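Local coordinates for protein beta-glucosidase (Chaetomella raphigera, PDB 6JXG) that probably hydrolyses terminal, non-reducing beta-D-glucosyl residues, releasing beta-D-glucose during cellulose breakdown, as a member of glycoside hydrolase family 3, at residues A15-L20 and M284-L289; L20-K25 and V276-L281; D232-H237 and A250-N255. All blocks are in the same frame, centred on the assembly; numbering follows the deposited sequence.

Contact 1: A15-L20 and M284-L289; sequences AALAKL and MVTRIL
L17, with A16 and L20, leans on V285, T286 and L289 in a helix-against-helix packing that joins helix 7-17 to helix 278-294, the latter in the family 3 N-terminal region, which belongs to the TIM-barrel clan. Helix 7-17 and the type I turn L17-L20 supply one side, and the middle of helix 278-294 the other; no hydrogen bond passes between the two segments.

Apolar packing carries the contact. L17 turns its CG anti to the backbone N (chi1 -175°), which points its two methyls at helix 278-294, CD1 to V285 and CD2 to T286. CD1 lies 3.7 Å from V285 CB and nearly as close to V285 CG1, the two side chains crossing obliquely. One residue earlier, the single methyl of A16 abuts one branch of L289, with CB 3.8 Å from L289 CD1. L20 meets V285 tip to tip, its CD1 standing 3.9 Å from V285 CG1, so this one valine methyl takes up leucines from both ends of the L17-L20 turn. That turn, closed by L20 N and L17 O at 3.2 Å, brings L20 round to the same side as L17.

Further packing comes from helix 22-29, where K25 touches L17 and I28 touches L20, while A13 of helix 7-17 reaches L289.

The polar element is the T286 hydroxyl, and it serves its own helix: OG1 is hydrogen-bonded to the carbonyl O of D282, one turn earlier. Its torsion sets OG1 beside the backbone N (chi1 -56°), within range of that carbonyl. The threonine thus offers the leucine an oxygen already engaged, and the second methyl of L17, CD2, rests 3.5 Å from T286 OG1, the side chains at about a right angle.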
loop_
_atom_site.group_PDB
_atom_site.type_symbol
_atom_site.label_atom_id
_atom_site.label_comp_id
_atom_site.label_asym_id
_atom_site.label_seq_id
_atom_site.Cartn_x
_atom_site.Cartn_y
_atom_site.Cartn_z
ATOM N N ALA A 15 25.550 18.378 16.637
ATOM C CA ALA A 15 26.850 18.104 17.245
ATOM C C ALA A 15 27.758 17.296 16.325
ATOM O O ALA A 15 28.939 17.589 16.191
ATOM C CB ALA A 15 26.689 17.389 18.543
ATOM N N ALA A 16 27.217 16.268 15.681
ATOM C CA ALA A 16 27.980 15.510 14.702
ATOM C C ALA A 16 28.426 16.325 13.482
ATOM O O ALA A 16 29.617 16.241 13.040
ATOM C CB ALA A 16 27.174 14.247 14.287
ATOM N N LEU A 17 27.515 17.132 12.950
ATOM C CA LEU A 17 27.798 17.970 11.796
ATOM C C LEU A 17 29.078 18.818 12.025
ATOM O O LEU A 17 29.866 19.082 11.105
ATOM C CB LEU A 17 26.617 18.892 11.507
ATOM C CG LEU A 17 26.703 19.757 10.251
ATOM C CD1 LEU A 17 26.495 18.981 8.978
ATOM C CD2 LEU A 17 25.756 20.951 10.294
ATOM N N ALA A 18 29.205 19.328 13.243
ATOM C CA ALA A 18 30.319 20.196 13.593
ATOM C C ALA A 18 31.713 19.466 13.490
ATOM O O ALA A 18 32.730 20.091 13.379
ATOM C CB ALA A 18 30.102 20.735 14.983
ATOM N N LYS A 19 31.740 18.161 13.480
ATOM C CA LYS A 19 32.982 17.419 13.339
ATOM C C LYS A 19 33.348 17.035 11.924
ATOM O O LYS A 19 34.339 16.366 11.731
ATOM C CB LYS A 19 32.908 16.180 14.155
ATOM C CG LYS A 19 32.579 16.570 15.566
ATOM C CD LYS A 19 33.154 15.627 16.547
ATOM C CE LYS A 19 32.439 14.336 16.566
ATOM N NZ LYS A 19 33.453 13.356 17.089
ATOM N N LEU A 20 32.528 17.402 10.958
ATOM C CA LEU A 20 32.678 16.875 9.598
ATOM C C LEU A 20 33.356 17.796 8.646
ATOM O O LEU A 20 33.136 18.993 8.672
ATOM C CB LEU A 20 31.296 16.540 9.025
ATOM C CG LEU A 20 30.489 15.497 9.739
ATOM C CD1 LEU A 20 29.208 15.192 9.001
ATOM C CD2 LEU A 20 31.316 14.211 9.932
ATOM N N MET A 284 21.156 19.203 4.593
ATOM C CA MET A 284 20.977 17.820 4.112
ATOM C C MET A 284 21.523 16.821 5.108
ATOM O O MET A 284 20.874 15.874 5.491
ATOM C CB MET A 284 21.739 17.612 2.815
ATOM C CG MET A 284 21.245 18.283 1.580
ATOM S SD MET A 284 22.488 17.914 0.273
ATOM C CE MET A 284 22.082 18.965 -1.054
ATOM N N VAL A 285 22.750 17.045 5.546
ATOM C CA VAL A 285 23.407 16.185 6.522
ATOM C C VAL A 285 22.774 16.187 7.861
ATOM O O VAL A 285 22.664 15.129 8.494
ATOM C CB VAL A 285 24.905 16.539 6.623
ATOM C CG1 VAL A 285 25.579 15.600 7.623
ATOM C CG2 VAL A 285 25.547 16.318 5.266
ATOM N N THR A 286 22.356 17.372 8.342
ATOM C CA THR A 286 21.680 17.463 9.583
ATOM C C THR A 286 20.420 16.582 9.585
ATOM O O THR A 286 20.174 15.882 10.544
ATOM C CB THR A 286 21.293 18.906 9.949
ATOM O OG1 THR A 286 22.455 19.769 9.955
ATOM C CG2 THR A 286 20.658 18.944 11.285
ATOM N N ARG A 287 19.700 16.602 8.475
ATOM C CA ARG A 287 18.460 15.853 8.351
ATOM C C ARG A 287 18.712 14.319 8.352
ATOM O O ARG A 287 18.043 13.559 9.057
ATOM C CB ARG A 287 17.727 16.269 7.101
ATOM C CG ARG A 287 17.078 17.663 7.167
ATOM C CD ARG A 287 16.533 18.128 5.835
ATOM N NE ARG A 287 15.768 19.355 5.991
ATOM C CZ ARG A 287 14.545 19.471 6.521
ATOM N NH1 ARG A 287 13.851 18.409 6.867
ATOM N NH2 ARG A 287 14.019 20.691 6.653
ATOM N N ILE A 288 19.657 13.871 7.532
ATOM C CA ILE A 288 20.031 12.457 7.408
ATOM C C ILE A 288 20.472 11.893 8.772
ATOM O O ILE A 288 19.961 10.863 9.236
ATOM C CB ILE A 288 21.175 12.263 6.389
ATOM C CG1 ILE A 288 20.712 12.712 5.003
ATOM C CG2 ILE A 288 21.606 10.786 6.334
ATOM C CD1 ILE A 288 21.774 13.026 3.986
ATOM N N LEU A 289 21.330 12.660 9.444
ATOM C CA LEU A 289 21.818 12.260 10.778
ATOM C C LEU A 289 20.671 12.328 11.801
ATOM O O LEU A 289 20.582 11.489 12.686
ATOM C CB LEU A 289 23.031 13.139 11.221
ATOM C CG LEU A 289 24.285 12.999 10.333
ATOM C CD1 LEU A 289 25.364 13.871 10.951
ATOM C CD2 LEU A 289 24.806 11.558 10.221
#

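Contact 2: L20-K25 and V276-L281; sequences LSNTDK and VAQSRL
N22 and Q278, each in the first turn of its helix, meet amide to amide from opposite directions and pair twice. Q278 NE2 donates to N22 OD1 at 2.9 Å, and N22 ND2 returns a straighter bond (163°) to Q278 OE1 at 3.1 Å. Both oxygens are met on a lone pair, and the amide planes lie only 19° apart. Q278 folds at chi2 (66°) to bring its amide to this position. Its NE2 also donates to D282 OD1, the atom that forms a salt bridge with K25 NZ, so one carboxylate oxygen serves both side chains.

Beside the amide pair, K25 CB packs 3.9 Å from L281 CD2. The start of helix 22-29 is satisfied locally by a capping box: D24 N donates to S21 OG at 2.8 Å, and S21 N to D24 OD2.

With an alanine at N22, Q278 OE1 would probably lose its donor here and NE2 one of its two acceptors, leaving the glutamine amide freer to turn, with D282 still bound. Within the pair each amide donates one N-H and accepts one; the pairing, with D282, is consistent with one orientation of each amide and joins the two helix starts without a net charge.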
loop_
_atom_site.group_PDB
_atom_site.type_symbol
_atom_site.label_atom_id
_atom_site.label_comp_id
_atom_site.label_asym_id
_atom_site.label_seq_id
_atom_site.Cartn_x
_atom_site.Cartn_y
_atom_site.Cartn_z
ATOM N N LEU A 20 32.528 17.402 10.958
ATOM C CA LEU A 20 32.678 16.875 9.598
ATOM C C LEU A 20 33.356 17.796 8.646
ATOM O O LEU A 20 33.136 18.993 8.672
ATOM C CB LEU A 20 31.296 16.540 9.025
ATOM C CG LEU A 20 30.489 15.497 9.739
ATOM C CD1 LEU A 20 29.208 15.192 9.001
ATOM C CD2 LEU A 20 31.316 14.211 9.932
ATOM N N SER A 21 34.175 17.240 7.759
ATOM C CA SER A 21 34.668 18.022 6.635
ATOM C C SER A 21 33.631 18.103 5.538
ATOM O O SER A 21 32.662 17.392 5.559
ATOM C CB SER A 21 35.889 17.369 6.083
ATOM O OG SER A 21 35.493 16.168 5.421
ATOM N N ASN A 22 33.885 18.933 4.530
ATOM C CA ASN A 22 32.979 18.981 3.389
ATOM C C ASN A 22 33.028 17.713 2.580
ATOM O O ASN A 22 32.005 17.266 2.098
ATOM C CB ASN A 22 33.263 20.179 2.490
ATOM C CG ASN A 22 32.280 21.287 2.700
ATOM O OD1 ASN A 22 31.516 21.316 3.681
ATOM N ND2 ASN A 22 32.284 22.202 1.788
ATOM N N THR A 23 34.187 17.073 2.484
ATOM C CA THR A 23 34.211 15.778 1.833
ATOM C C THR A 23 33.435 14.730 2.648
ATOM O O THR A 23 32.767 13.861 2.053
ATOM C CB THR A 23 35.636 15.307 1.431
ATOM O OG1 THR A 23 36.359 15.019 2.602
ATOM C CG2 THR A 23 36.415 16.360 0.676
ATOM N N ASP A 24 33.502 14.771 3.983
ATOM C CA ASP A 24 32.630 13.865 4.805
ATOM C C ASP A 24 31.135 14.096 4.481
ATOM O O ASP A 24 30.367 13.155 4.251
ATOM C CB ASP A 24 32.777 14.067 6.289
ATOM C CG ASP A 24 34.198 13.789 6.842
ATOM O OD1 ASP A 24 34.899 12.933 6.306
ATOM O OD2 ASP A 24 34.579 14.490 7.814
ATOM N N LYS A 25 30.759 15.371 4.465
ATOM C CA LYS A 25 29.356 15.806 4.193
ATOM C C LYS A 25 28.901 15.336 2.831
ATOM O O LYS A 25 27.838 14.748 2.704
ATOM C CB LYS A 25 29.240 17.320 4.313
ATOM C CG LYS A 25 29.438 17.773 5.755
ATOM C CD LYS A 25 29.443 19.288 5.884
ATOM C CE LYS A 25 29.871 19.639 7.277
ATOM N NZ LYS A 25 29.717 21.064 7.429
ATOM N N VAL A 276 25.183 26.772 -5.075
ATOM C CA VAL A 276 24.527 26.074 -3.940
ATOM C C VAL A 276 25.169 26.611 -2.652
ATOM O O VAL A 276 26.365 26.653 -2.528
ATOM C CB VAL A 276 24.759 24.550 -3.985
ATOM C CG1 VAL A 276 24.171 23.874 -2.778
ATOM C CG2 VAL A 276 24.084 23.923 -5.245
ATOM N N ALA A 277 24.363 26.961 -1.685
ATOM C CA ALA A 277 24.852 27.406 -0.415
ATOM C C ALA A 277 25.393 26.277 0.447
ATOM O O ALA A 277 24.832 25.186 0.495
ATOM C CB ALA A 277 23.763 28.086 0.325
ATOM N N GLN A 278 26.520 26.535 1.090
ATOM C CA GLN A 278 27.011 25.628 2.144
ATOM C C GLN A 278 25.906 25.234 3.104
ATOM O O GLN A 278 25.854 24.081 3.493
ATOM C CB GLN A 278 28.114 26.305 2.970
ATOM C CG GLN A 278 28.707 25.439 4.121
ATOM C CD GLN A 278 29.454 24.248 3.569
ATOM O OE1 GLN A 278 30.139 24.369 2.565
ATOM N NE2 GLN A 278 29.272 23.077 4.171
ATOM N N SER A 279 25.041 26.180 3.484
ATOM C CA SER A 279 23.955 25.911 4.396
ATOM C C SER A 279 22.999 24.787 3.889
ATOM O O SER A 279 22.373 24.047 4.703
ATOM C CB SER A 279 23.168 27.178 4.650
ATOM O OG SER A 279 22.541 27.586 3.441
ATOM N N ARG A 280 22.912 24.658 2.578
ATOM C CA ARG A 280 22.027 23.660 1.968
ATOM C C ARG A 280 22.617 22.271 2.199
ATOM O O ARG A 280 21.933 21.343 2.683
ATOM C CB ARG A 280 21.757 23.962 0.476
ATOM C CG ARG A 280 20.760 22.948 -0.217
ATOM C CD ARG A 280 19.299 23.130 0.219
ATOM N NE ARG A 280 18.966 22.261 1.314
ATOM C CZ ARG A 280 18.813 20.927 1.175
ATOM N NH1 ARG A 280 18.840 20.366 -0.015
ATOM N NH2 ARG A 280 18.571 20.180 2.230
ATOM N N LEU A 281 23.896 22.119 1.922
ATOM C CA LEU A 281 24.554 20.802 2.259
ATOM C C LEU A 281 24.525 20.461 3.775
ATOM O O LEU A 281 24.271 19.319 4.194
ATOM C CB LEU A 281 26.008 20.756 1.747
ATOM C CG LEU A 281 26.939 19.606 2.118
ATOM C CD1 LEU A 281 26.372 18.266 1.661
ATOM C CD2 LEU A 281 28.295 19.838 1.491
#

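Contact 3: D232-H237 and A250-N255; sequences DWAAQH and AMPGDN
W233 presents one indole face to M251 and P252, which lie over its two rings in turn. M251 CB stands almost on the normal of the six-membered ring, 3.4 Å from its centroid, and P252 CD lies over the five-membered ring, 3.9 Å from that centroid: two CH-pi contacts on one face.

The methionine side chain runs along the indole face, the two side chains pointing the same way. Its CG is anti to the carbonyl carbon and the chain bends at chi2 and again at chi3; SD, farther off and oblique, lies 4.6 Å from the six-membered ring centroid as a Met-aromatic contact. The peptide before P252 is cis, and the proline CD rests against W233 CD1. Elsewhere the indole is fixed by NE1, bonded to V40 O, and by W34, whose ring meets it at about 90°.

A nearly straight bond joins the backbones: A234 N donates to M251 O at 3.0 Å, on a lone pair. Water 2, bound to Q236 N, donates to the same oxygen. A234 is the third residue of the type II turn D232-A235, with the positive phi (63°) that position requires, and its methyl CB faces N255 ND2 at 3.5 Å.

Q236 is stretched out, CG anti to the backbone N (chi1 173°), which carries its amide past the A250 methyl. Q236 NE2 donates to water 1 (2.9 Å) and to water 3, and water 1 donates to G253 O, while OE1 is held by S242.

Two irregular loops, one directly after barrel strand 228-231 and the other beyond helix 239-245, are thus clasped together at the C-terminal end of that strand, the rim where TIM-barrel enzymes characteristically build their active sites.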
loop_
_atom_site.group_PDB
_atom_site.type_symbol
_atom_site.label_atom_id
_atom_site.label_comp_id
_atom_site.label_asym_id
_atom_site.label_seq_id
_atom_site.Cartn_x
_atom_site.Cartn_y
_atom_site.Cartn_z
ATOM N N ASP A 232 14.381 8.721 -5.949
ATOM C CA ASP A 232 14.214 7.444 -6.579
ATOM C C ASP A 232 15.487 7.217 -7.401
ATOM O O ASP A 232 16.301 8.142 -7.589
ATOM C CB ASP A 232 12.896 7.379 -7.376
ATOM C CG ASP A 232 12.348 5.964 -7.538
ATOM O OD1 ASP A 232 13.134 5.003 -7.467
ATOM O OD2 ASP A 232 11.116 5.813 -7.798
ATOM N N TRP A 233 15.676 5.971 -7.860
ATOM C CA TRP A 233 16.961 5.541 -8.321
ATOM C C TRP A 233 17.245 6.161 -9.681
ATOM O O TRP A 233 16.626 5.857 -10.688
ATOM C CB TRP A 233 17.124 4.045 -8.286
ATOM C CG TRP A 233 17.812 3.501 -7.058
ATOM C CD1 TRP A 233 18.742 2.526 -7.064
ATOM C CD2 TRP A 233 17.577 3.814 -5.654
ATOM N NE1 TRP A 233 19.153 2.230 -5.792
ATOM C CE2 TRP A 233 18.451 2.996 -4.900
ATOM C CE3 TRP A 233 16.709 4.678 -4.968
ATOM C CZ2 TRP A 233 18.508 3.036 -3.506
ATOM C CZ3 TRP A 233 16.759 4.720 -3.593
ATOM C CH2 TRP A 233 17.657 3.887 -2.860
ATOM N N ALA A 234 18.262 7.027 -9.652
ATOM C CA ALA A 234 18.673 7.860 -10.789
ATOM C C ALA A 234 17.567 8.848 -11.200
ATOM O O ALA A 234 17.413 9.148 -12.398
ATOM C CB ALA A 234 19.141 7.018 -11.974
ATOM N N ALA A 235 16.789 9.329 -10.226
ATOM C CA ALA A 235 15.708 10.306 -10.500
ATOM C C ALA A 235 16.268 11.729 -10.336
ATOM O O ALA A 235 15.574 12.715 -10.584
ATOM C CB ALA A 235 14.474 10.080 -9.606
ATOM N N GLN A 236 17.561 11.857 -9.952
ATOM C CA GLN A 236 18.201 13.180 -9.857
ATOM C C GLN A 236 18.643 13.548 -11.302
ATOM O O GLN A 236 19.148 12.683 -12.015
ATOM C CB GLN A 236 19.443 13.161 -8.960
ATOM C CG GLN A 236 20.273 14.420 -8.917
ATOM C CD GLN A 236 21.514 14.277 -8.038
ATOM O OE1 GLN A 236 21.794 15.124 -7.174
ATOM N NE2 GLN A 236 22.247 13.218 -8.257
ATOM N N HIS A 237 18.480 14.802 -11.697
ATOM C CA HIS A 237 18.791 15.254 -13.053
ATOM C C HIS A 237 19.896 16.261 -13.109
ATOM O O HIS A 237 20.592 16.309 -14.120
ATOM C CB HIS A 237 17.556 15.882 -13.750
ATOM C CG HIS A 237 16.508 14.869 -13.981
ATOM N ND1 HIS A 237 16.441 14.135 -15.135
ATOM C CD2 HIS A 237 15.647 14.291 -13.111
ATOM C CE1 HIS A 237 15.507 13.205 -15.011
ATOM N NE2 HIS A 237 15.026 13.272 -13.783
ATOM N N ALA A 250 21.175 11.447 -2.837
ATOM C CA ALA A 250 21.106 11.037 -4.227
ATOM C C ALA A 250 21.414 9.569 -4.366
ATOM O O ALA A 250 22.544 9.171 -4.113
ATOM C CB ALA A 250 22.066 11.847 -5.096
ATOM N N MET A 251 20.426 8.785 -4.760
ATOM C CA MET A 251 20.629 7.361 -4.927
ATOM C C MET A 251 20.389 6.936 -6.384
ATOM O O MET A 251 19.450 7.407 -6.966
ATOM C CB MET A 251 19.625 6.613 -4.034
ATOM C CG MET A 251 20.026 6.604 -2.577
ATOM S SD MET A 251 21.490 5.533 -2.370
ATOM C CE MET A 251 22.338 6.465 -1.108
ATOM N N PRO A 252 21.099 5.902 -6.907
ATOM C CA PRO A 252 22.191 5.210 -6.159
ATOM C C PRO A 252 23.487 5.981 -6.087
ATOM O O PRO A 252 24.499 5.449 -5.526
ATOM C CB PRO A 252 22.391 3.919 -6.944
ATOM C CG PRO A 252 21.955 4.245 -8.345
ATOM C CD PRO A 252 20.815 5.245 -8.208
ATOM N N GLY A 253 23.477 7.233 -6.637
ATOM C CA GLY A 253 24.629 8.157 -6.647
ATOM C C GLY A 253 25.102 8.471 -8.069
ATOM O O GLY A 253 25.433 9.643 -8.399
ATOM N N ASP A 254 25.164 7.431 -8.907
ATOM C CA ASP A 254 25.438 7.575 -10.310
ATOM C C ASP A 254 24.209 7.176 -11.135
ATOM O O ASP A 254 23.111 6.800 -10.586
ATOM C CB ASP A 254 26.685 6.784 -10.739
ATOM C CG ASP A 254 26.547 5.283 -10.556
ATOM O OD1 ASP A 254 27.551 4.638 -10.907
ATOM O OD2 ASP A 254 25.475 4.758 -10.112
ATOM N N ASN A 255 24.339 7.226 -12.456
ATOM C CA ASN A 255 23.190 6.865 -13.275
ATOM C C ASN A 255 23.199 5.367 -13.552
ATOM O O ASN A 255 23.694 4.945 -14.603
ATOM C CB ASN A 255 23.144 7.673 -14.562
ATOM C CG ASN A 255 22.001 7.249 -15.485
ATOM O OD1 ASN A 255 22.111 7.341 -16.708
ATOM N ND2 ASN A 255 20.961 6.663 -14.928
HETATM O O HOH W 1 24.862 12.111 -7.484
HETATM O O HOH W 2 19.440 10.030 -8.497
HETATM O O HOH W 3 22.475 10.905 -9.777
#

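Overall arrangement
Contacts 1 and 2 are neighbours on helix 278-294, which packs on helix 22-29 near its start and on helix 7-17 farther along; their ranges share L20, which touches the partner segment only in contact 1, and they meet directly, L17 CD1 lying 3.8 Å from K25 CE. Contact 1 is buried and almost purely apolar, whereas contact 2, at the helix starts and only partly buried, adds paired amides and a neighbouring charge. Contact 3 is also buried but joins loops rather than helices, through an aromatic face, a backbone bond and ordered waters. Its centre lies about 21 Å from that of contact 1 and 19 Å from that of contact 2, without touching either.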